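Local coordinates for UPF0336 protein Rv0637 (Mycobacterium tuberculosis, PDB 5ZY8) that forms the HadC subunit, with a hot-dog fold, of what is probably a (3R)-hydroxyacyl-[acyl-carrier-protein] dehydratase, at residues Tyr14-Val20 with Ala99-Ala105; Leu63-Gln68 with Thr123-Cys127; Arg106-His110 with Ile120-Arg124. All blocks are in the same frame, centred on the assembly; numbering follows the deposited sequence.

How the contacts relate
From the N terminus, strand 11-19 comes first, followed by the helices, among them helix 61-74. Contact 1 closes the long loop from 14-20 to 99-105 and sets the first strand against strand 102-113. Contact 2 opens inside that loop, at helix residues 63-68, and closes beyond it at 123-127, so the two contacts cross. Contact 3 is the hairpin pairing of 106-110 with 120-124; it opens within the span of contact 2 and ends on the same strand, sharing Thr123 and Arg124 with it. Contacts 1 and 3 lie in series along strand 102-113, bonding it to its two neighbours, while contact 2 fixes the helix to the sheet; Val67 packs on both Ala105 and Met107.

Contact 1. Residues Tyr14-Val20 with Ala99-Ala105; sequences YPDYFIV and AGDKLWA
With its CG lodged between the backbone N and the carbonyl carbon (chi1 58°), Tyr17 stands its ring up from the sheet in front of Lys102, whose chain leaves on the far side from its own N (chi1 -167°) and stays extended to the end. That brings Lys102 CE over the middle of the Tyr17 ring, 3.4 Å from its centroid, and NZ into a cation-pi contact 4.2 Å from the same centroid. Asp16 OD1 lies over the opposite face toward the rim; its carboxylate is held by Arg22 and Arg26 of the second subunit. Trp104 meets the edge of the Tyr17 ring, and its own face lies under Tyr17 CB, 3.7 Å from the centroid of the six-membered ring. The two rings form an offset edge-to-face pair, with planes at 66°. Trp104 NE1 is hydrogen-bonded to Asp130 OD1. These aromatics decorate one face of an antiparallel strand pair at the border of the hot-dog sheet, strand 11-19 being outermost within the chain. Phe18 and Leu103 form the hydrogen-bonded pair, Phe18 N to Leu103 O and Leu103 N to Phe18 O both measuring 2.9 Å. Their side chains enter the opposite, buried face, where Phe18 meets Leu63 of helix 61-74. Beyond the strand ends, Val20 N reaches Asp101 O at 2.9 Å and Gly100 N reaches Val20 O at 2.7 Å, both nearly straight, while Val20 CG2 rests 3.8 Å from Leu103 CD1. Past the corner at Pro15 and Asp16, Tyr14 N bonds back to Ala105 O.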
# COMPACT_ATOMS: atom_id res chain seq x y z
N TYR C 14 -2.08 -17.36 13.49
CA TYR C 14 -2.60 -16.84 12.23
C TYR C 14 -2.46 -17.90 11.15
O TYR C 14 -1.35 -18.39 10.90
CB TYR C 14 -1.86 -15.58 11.83
CG TYR C 14 -2.52 -14.78 10.72
CD1 TYR C 14 -3.77 -14.19 10.92
CD2 TYR C 14 -1.89 -14.59 9.50
CE1 TYR C 14 -4.38 -13.45 9.91
CE2 TYR C 14 -2.49 -13.85 8.49
CZ TYR C 14 -3.73 -13.28 8.69
OH TYR C 14 -4.33 -12.54 7.69
N PRO C 15 -3.56 -18.29 10.49
CA PRO C 15 -3.52 -19.46 9.59
C PRO C 15 -2.80 -19.22 8.27
O PRO C 15 -2.75 -20.13 7.43
CB PRO C 15 -5.01 -19.75 9.35
CG PRO C 15 -5.68 -18.42 9.52
CD PRO C 15 -4.90 -17.68 10.56
N ASP C 16 -2.24 -18.03 8.04
CA ASP C 16 -1.55 -17.69 6.81
C ASP C 16 -0.16 -17.18 7.13
O ASP C 16 0.11 -16.69 8.24
CB ASP C 16 -2.34 -16.64 6.03
CG ASP C 16 -1.92 -16.54 4.58
OD1 ASP C 16 -1.07 -17.34 4.12
OD2 ASP C 16 -2.46 -15.62 3.90
N TYR C 17 0.74 -17.29 6.17
CA TYR C 17 2.03 -16.64 6.27
C TYR C 17 1.99 -15.25 5.63
O TYR C 17 1.04 -14.88 4.93
CB TYR C 17 3.12 -17.51 5.65
CG TYR C 17 2.92 -17.86 4.19
CD1 TYR C 17 3.32 -16.98 3.18
CD2 TYR C 17 2.36 -19.07 3.83
CE1 TYR C 17 3.16 -17.31 1.86
CE2 TYR C 17 2.19 -19.40 2.50
CZ TYR C 17 2.59 -18.52 1.52
OH TYR C 17 2.43 -18.84 0.19
N PHE C 18 3.03 -14.47 5.88
CA PHE C 18 3.13 -13.10 5.41
C PHE C 18 4.49 -12.91 4.76
O PHE C 18 5.52 -13.19 5.38
CB PHE C 18 2.94 -12.13 6.59
CG PHE C 18 3.11 -10.68 6.26
CD1 PHE C 18 4.38 -10.10 6.22
CD2 PHE C 18 2.01 -9.87 6.03
CE1 PHE C 18 4.53 -8.75 5.93
CE2 PHE C 18 2.16 -8.52 5.74
CZ PHE C 18 3.42 -7.96 5.69
N ILE C 19 4.50 -12.46 3.50
CA ILE C 19 5.75 -12.17 2.81
C ILE C 19 6.04 -10.69 2.95
O ILE C 19 5.21 -9.84 2.61
CB ILE C 19 5.69 -12.55 1.32
CG1 ILE C 19 5.43 -14.05 1.13
CG2 ILE C 19 7.00 -12.17 0.65
CD1 ILE C 19 6.63 -14.90 1.44
N VAL C 20 7.23 -10.36 3.45
CA VAL C 20 7.63 -8.97 3.56
C VAL C 20 8.04 -8.52 2.16
O VAL C 20 9.10 -8.89 1.66
CB VAL C 20 8.78 -8.79 4.56
CG1 VAL C 20 9.15 -7.34 4.66
CG2 VAL C 20 8.36 -9.33 5.92
N ALA C 99 13.24 -7.65 3.29
CA ALA C 99 12.37 -7.92 2.15
C ALA C 99 12.61 -9.34 1.68
O ALA C 99 13.75 -9.83 1.64
CB ALA C 99 12.65 -6.92 1.03
N GLY C 100 11.52 -10.03 1.35
CA GLY C 100 11.58 -11.43 1.02
C GLY C 100 11.36 -12.37 2.18
O GLY C 100 11.16 -13.57 1.95
N ASP C 101 11.39 -11.88 3.42
CA ASP C 101 11.21 -12.77 4.57
C ASP C 101 9.79 -13.31 4.62
O ASP C 101 8.82 -12.58 4.40
CB ASP C 101 11.53 -12.07 5.89
CG ASP C 101 13.02 -11.86 6.09
OD1 ASP C 101 13.41 -11.20 7.09
OD2 ASP C 101 13.80 -12.37 5.26
N LYS C 102 9.67 -14.59 4.95
CA LYS C 102 8.39 -15.25 5.18
C LYS C 102 8.17 -15.35 6.69
O LYS C 102 9.00 -15.91 7.41
CB LYS C 102 8.38 -16.63 4.52
CG LYS C 102 7.03 -17.31 4.41
CD LYS C 102 7.21 -18.76 4.01
CE LYS C 102 5.93 -19.35 3.45
NZ LYS C 102 6.11 -20.72 2.91
N LEU C 103 7.06 -14.81 7.17
CA LEU C 103 6.81 -14.67 8.59
C LEU C 103 5.52 -15.37 8.99
O LEU C 103 4.52 -15.29 8.27
CB LEU C 103 6.73 -13.19 8.99
CG LEU C 103 7.96 -12.33 8.72
CD1 LEU C 103 7.78 -10.95 9.33
CD2 LEU C 103 9.19 -13.01 9.28
N TRP C 104 5.54 -16.04 10.14
CA TRP C 104 4.36 -16.65 10.73
C TRP C 104 4.02 -15.91 12.01
O TRP C 104 4.89 -15.71 12.87
CB TRP C 104 4.56 -18.14 11.01
CG TRP C 104 4.82 -18.96 9.79
CD1 TRP C 104 6.03 -19.25 9.23
CD2 TRP C 104 3.83 -19.60 8.97
NE1 TRP C 104 5.87 -20.03 8.11
CE2 TRP C 104 4.53 -20.26 7.92
CE3 TRP C 104 2.44 -19.68 9.01
CZ2 TRP C 104 3.87 -20.99 6.93
CZ3 TRP C 104 1.79 -20.41 8.03
CH2 TRP C 104 2.50 -21.05 7.01
N ALA C 105 2.76 -15.54 12.15
CA ALA C 105 2.31 -14.69 13.23
C ALA C 105 1.52 -15.50 14.24
O ALA C 105 0.83 -16.47 13.90
CB ALA C 105 1.47 -13.53 12.70

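Contact 2. Residues Leu63-Gln68 with Thr123-Cys127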
# COMPACT_ATOMS: atom_id res chain seq x y z
N LEU C 63 1.21 -6.88 9.66
CA LEU C 63 0.98 -8.27 10.05
C LEU C 63 0.27 -8.33 11.41
O LEU C 63 -0.70 -9.08 11.59
CB LEU C 63 2.29 -9.05 10.07
CG LEU C 63 2.17 -10.55 10.37
CD1 LEU C 63 1.02 -11.17 9.57
CD2 LEU C 63 3.48 -11.27 10.06
N ALA C 64 0.74 -7.54 12.38
CA ALA C 64 0.15 -7.54 13.71
C ALA C 64 -1.37 -7.32 13.67
O ALA C 64 -2.12 -8.00 14.39
CB ALA C 64 0.81 -6.46 14.58
N LYS C 65 -1.85 -6.42 12.79
CA LYS C 65 -3.28 -6.15 12.77
C LYS C 65 -4.06 -7.10 11.86
O LYS C 65 -5.26 -7.31 12.08
CB LYS C 65 -3.55 -4.70 12.33
CG LYS C 65 -4.98 -4.27 12.64
CD LYS C 65 -5.36 -2.97 11.98
CE LYS C 65 -6.23 -2.16 12.95
NZ LYS C 65 -6.24 -0.69 12.71
N TYR C 66 -3.41 -7.72 10.88
CA TYR C 66 -4.03 -8.86 10.22
C TYR C 66 -4.49 -9.88 11.25
O TYR C 66 -5.63 -10.36 11.21
CB TYR C 66 -3.05 -9.51 9.24
CG TYR C 66 -2.91 -8.86 7.88
CD1 TYR C 66 -3.78 -7.85 7.46
CD2 TYR C 66 -1.90 -9.26 7.02
CE1 TYR C 66 -3.64 -7.25 6.20
CE2 TYR C 66 -1.75 -8.68 5.76
CZ TYR C 66 -2.63 -7.68 5.36
OH TYR C 66 -2.46 -7.11 4.12
N VAL C 67 -3.62 -10.16 12.23
CA VAL C 67 -3.90 -11.18 13.23
C VAL C 67 -4.92 -10.68 14.24
O VAL C 67 -5.88 -11.39 14.59
CB VAL C 67 -2.60 -11.62 13.92
CG1 VAL C 67 -2.86 -12.82 14.84
CG2 VAL C 67 -1.55 -11.93 12.90
N GLN C 68 -4.74 -9.45 14.72
CA GLN C 68 -5.66 -8.91 15.71
C GLN C 68 -7.09 -8.91 15.19
O GLN C 68 -8.01 -9.34 15.89
CB GLN C 68 -5.24 -7.50 16.13
CG GLN C 68 -4.11 -7.42 17.15
CD GLN C 68 -3.51 -6.03 17.23
OE1 GLN C 68 -4.18 -5.07 17.62
NE2 GLN C 68 -2.23 -5.91 16.87
N THR C 123 -1.97 -7.17 23.76
CA THR C 123 -1.67 -8.25 22.84
C THR C 123 -0.17 -8.34 22.62
O THR C 123 0.53 -7.32 22.58
CB THR C 123 -2.40 -8.04 21.51
OG1 THR C 123 -1.79 -6.97 20.77
CG2 THR C 123 -3.86 -7.69 21.77
N ARG C 124 0.33 -9.57 22.46
CA ARG C 124 1.72 -9.84 22.12
C ARG C 124 1.71 -10.58 20.79
O ARG C 124 1.21 -11.71 20.71
CB ARG C 124 2.42 -10.66 23.21
CG ARG C 124 3.75 -11.33 22.80
CD ARG C 124 4.31 -12.17 23.96
NE ARG C 124 4.73 -13.52 23.59
CZ ARG C 124 5.97 -13.99 23.71
NH1 ARG C 124 6.24 -15.24 23.36
NH2 ARG C 124 6.94 -13.21 24.17
N ASN C 125 2.23 -9.95 19.75
CA ASN C 125 2.31 -10.57 18.44
C ASN C 125 3.72 -11.14 18.27
O ASN C 125 4.70 -10.39 18.24
CB ASN C 125 1.93 -9.58 17.35
CG ASN C 125 0.46 -9.19 17.41
OD1 ASN C 125 0.07 -8.35 18.24
ND2 ASN C 125 -0.36 -9.85 16.59
N LEU C 126 3.78 -12.46 18.17
CA LEU C 126 5.01 -13.21 17.93
C LEU C 126 5.20 -13.45 16.44
O LEU C 126 4.27 -13.88 15.75
CB LEU C 126 4.92 -14.54 18.66
CG LEU C 126 6.22 -15.21 19.06
CD1 LEU C 126 6.70 -14.59 20.36
CD2 LEU C 126 6.04 -16.72 19.19
N CYS C 127 6.41 -13.19 15.94
CA CYS C 127 6.72 -13.43 14.53
C CYS C 127 7.90 -14.38 14.43
O CYS C 127 8.98 -14.11 14.98
CB CYS C 127 6.99 -12.13 13.76
SG CYS C 127 5.67 -10.93 13.88
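Gln68 and Asn125 carry the polar part of this contact, their side chains crossing at about a right angle and their amide planes turned 43° from each other. Gln68 NE2 lies 3.6 Å from Asn125 OD1 and also makes a weak bond to Ala64 O within the helix, at 3.2 Å. The same carbonyl accepts the backbone N of Gln68, and Asn125 ND2 comes to 3.4 Å from Ala64 O. Asn125 gets there because its CG lies opposite its own carbonyl carbon (chi1 -67°), which lays the amide against the helix surface: CG is 3.9 Å from Ala64 CB, and ND2 is 3.9 Å from Val67 CB. On the strand side, Thr123 OG1 gives a weak bond to Asn125 OD1, so the amide oxygen faces both a strand hydroxyl and the helix glutamine. This is the core of the hot-dog fold, in which the curved antiparallel sheet wraps round the long helix 61-74; here the axes of 63-68 and 123-127 run at 119° to each other and approach to 9.2 Å. At the other end of the segments the packing turns apolar and looser, Leu63 CD2 resting 4.4 Å from Cys127 SG. Neighbouring strands complete the bed: Met107 of strand 102-113 touches both Val67 and Asn125, and Thr140 and Leu142 touch Gln68.

Contact 3. Residues Arg106-His110 with Ile120-Arg124; sequences RMDIH and IVVTR
Asp108 and Arg124 face each other as a hydrogen-bonded antiparallel pair, and the close part of the contact is built round their backbones. Asp108 N bonds Arg124 O at 2.8 Å and Arg124 N returns to Asp108 O at 2.9 Å. One step on, His110 N meets Val122 O at 2.7 Å. Beneath this backbone mesh, on the face turned to the protein interior, Met107 CG comes within 4.0 Å of Thr123 CB, and Ile109 CD1 crosses over to Val121 CG1, also at 4.0 Å. Phe71 of helix 61-74 packs on both Met107 and Ile109, so this face belongs to the apolar layer between helix and sheet. The two segments are the arms of the beta hairpin formed by strands 102-113 and 120-129, neighbours in the hot-dog sheet, with 120-129 at its middle. The other face is more open, and charged. There Arg106 takes hold of Asp108 side-on: NE reaches OD1 at 3.1 Å and NH1 reaches OD2 at 2.8 Å, each oxygen using its syn lone pair and lying close to the guanidinium plane, which should hold the carboxylate nearly coplanar with the arginine. Arg124 joins this network more loosely. Leaving on the side opposite its backbone N (chi1 164°), it runs beside Asp108 in the same direction, but Arg124 NE stays 3.8 Å from Asp108 OD2, a long salt bridge with the two planes 39° apart. Its firmer partners are on the next strand, where NH2 binds Glu137 and the Tyr139 hydroxyl. On the solvent side, His110 lies alongside Val122, and its ring makes an edge-to-face pair with Tyr139.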
# COMPACT_ATOMS: atom_id res chain seq x y z
N ARG C 106 1.66 -15.10 15.50
CA ARG C 106 1.01 -15.76 16.62
C ARG C 106 0.75 -14.69 17.66
O ARG C 106 1.70 -14.06 18.15
CB ARG C 106 1.88 -16.89 17.18
CG ARG C 106 1.22 -17.70 18.28
CD ARG C 106 2.24 -18.55 19.01
NE ARG C 106 2.46 -18.13 20.39
CZ ARG C 106 3.48 -18.53 21.14
NH1 ARG C 106 3.61 -18.10 22.40
NH2 ARG C 106 4.39 -19.35 20.63
N MET C 107 -0.51 -14.44 17.97
CA MET C 107 -0.88 -13.43 18.95
C MET C 107 -1.26 -14.12 20.26
O MET C 107 -2.13 -15.00 20.27
CB MET C 107 -2.04 -12.60 18.44
CG MET C 107 -2.22 -11.27 19.13
SD MET C 107 -3.88 -10.72 18.77
CE MET C 107 -4.80 -11.91 19.73
N ASP C 108 -0.64 -13.71 21.36
CA ASP C 108 -1.08 -14.12 22.68
C ASP C 108 -1.75 -12.96 23.40
O ASP C 108 -1.37 -11.79 23.23
CB ASP C 108 0.10 -14.61 23.55
CG ASP C 108 0.93 -15.70 22.89
OD1 ASP C 108 0.52 -16.19 21.81
OD2 ASP C 108 1.98 -16.09 23.45
N ILE C 109 -2.70 -13.28 24.26
CA ILE C 109 -3.27 -12.29 25.16
C ILE C 109 -2.35 -12.18 26.37
O ILE C 109 -2.28 -13.09 27.21
CB ILE C 109 -4.70 -12.64 25.57
CG1 ILE C 109 -5.58 -12.71 24.33
CG2 ILE C 109 -5.19 -11.62 26.61
CD1 ILE C 109 -6.15 -11.39 23.89
N HIS C 110 -1.61 -11.08 26.44
CA HIS C 110 -0.59 -10.91 27.46
C HIS C 110 -1.19 -10.49 28.79
O HIS C 110 -0.76 -10.96 29.84
CB HIS C 110 0.44 -9.89 26.98
CG HIS C 110 1.72 -9.90 27.76
ND1 HIS C 110 1.99 -8.99 28.76
CD2 HIS C 110 2.82 -10.69 27.67
CE1 HIS C 110 3.19 -9.22 29.26
NE2 HIS C 110 3.71 -10.25 28.62
N ILE C 120 -8.52 -3.00 29.45
CA ILE C 120 -7.12 -2.83 29.04
C ILE C 120 -6.60 -4.18 28.59
O ILE C 120 -6.30 -5.04 29.44
CB ILE C 120 -6.24 -2.29 30.18
CG1 ILE C 120 -6.89 -1.09 30.87
CG2 ILE C 120 -4.87 -1.91 29.63
CD1 ILE C 120 -6.92 0.12 30.05
N VAL C 121 -6.43 -4.38 27.29
CA VAL C 121 -5.88 -5.63 26.78
C VAL C 121 -4.52 -5.37 26.16
O VAL C 121 -4.35 -4.43 25.38
CB VAL C 121 -6.83 -6.28 25.76
CG1 VAL C 121 -6.47 -7.74 25.57
CG2 VAL C 121 -8.27 -6.16 26.24
N VAL C 122 -3.55 -6.21 26.51
CA VAL C 122 -2.21 -6.16 25.95
C VAL C 122 -2.05 -7.39 25.07
O VAL C 122 -2.03 -8.52 25.57
CB VAL C 122 -1.12 -6.12 27.03
CG1 VAL C 122 0.25 -6.19 26.39
CG2 VAL C 122 -1.26 -4.86 27.86
N THR C 123 -1.97 -7.17 23.76
CA THR C 123 -1.67 -8.25 22.84
C THR C 123 -0.17 -8.34 22.62
O THR C 123 0.53 -7.32 22.58
CB THR C 123 -2.40 -8.04 21.51
OG1 THR C 123 -1.79 -6.97 20.77
CG2 THR C 123 -3.86 -7.69 21.77
N ARG C 124 0.33 -9.57 22.46
CA ARG C 124 1.72 -9.84 22.12
C ARG C 124 1.71 -10.58 20.79
O ARG C 124 1.21 -11.71 20.71
CB ARG C 124 2.42 -10.66 23.21
CG ARG C 124 3.75 -11.33 22.80
CD ARG C 124 4.31 -12.17 23.96
NE ARG C 124 4.73 -13.52 23.59
CZ ARG C 124 5.97 -13.99 23.71
NH1 ARG C 124 6.24 -15.24 23.36
NH2 ARG C 124 6.94 -13.21 24.17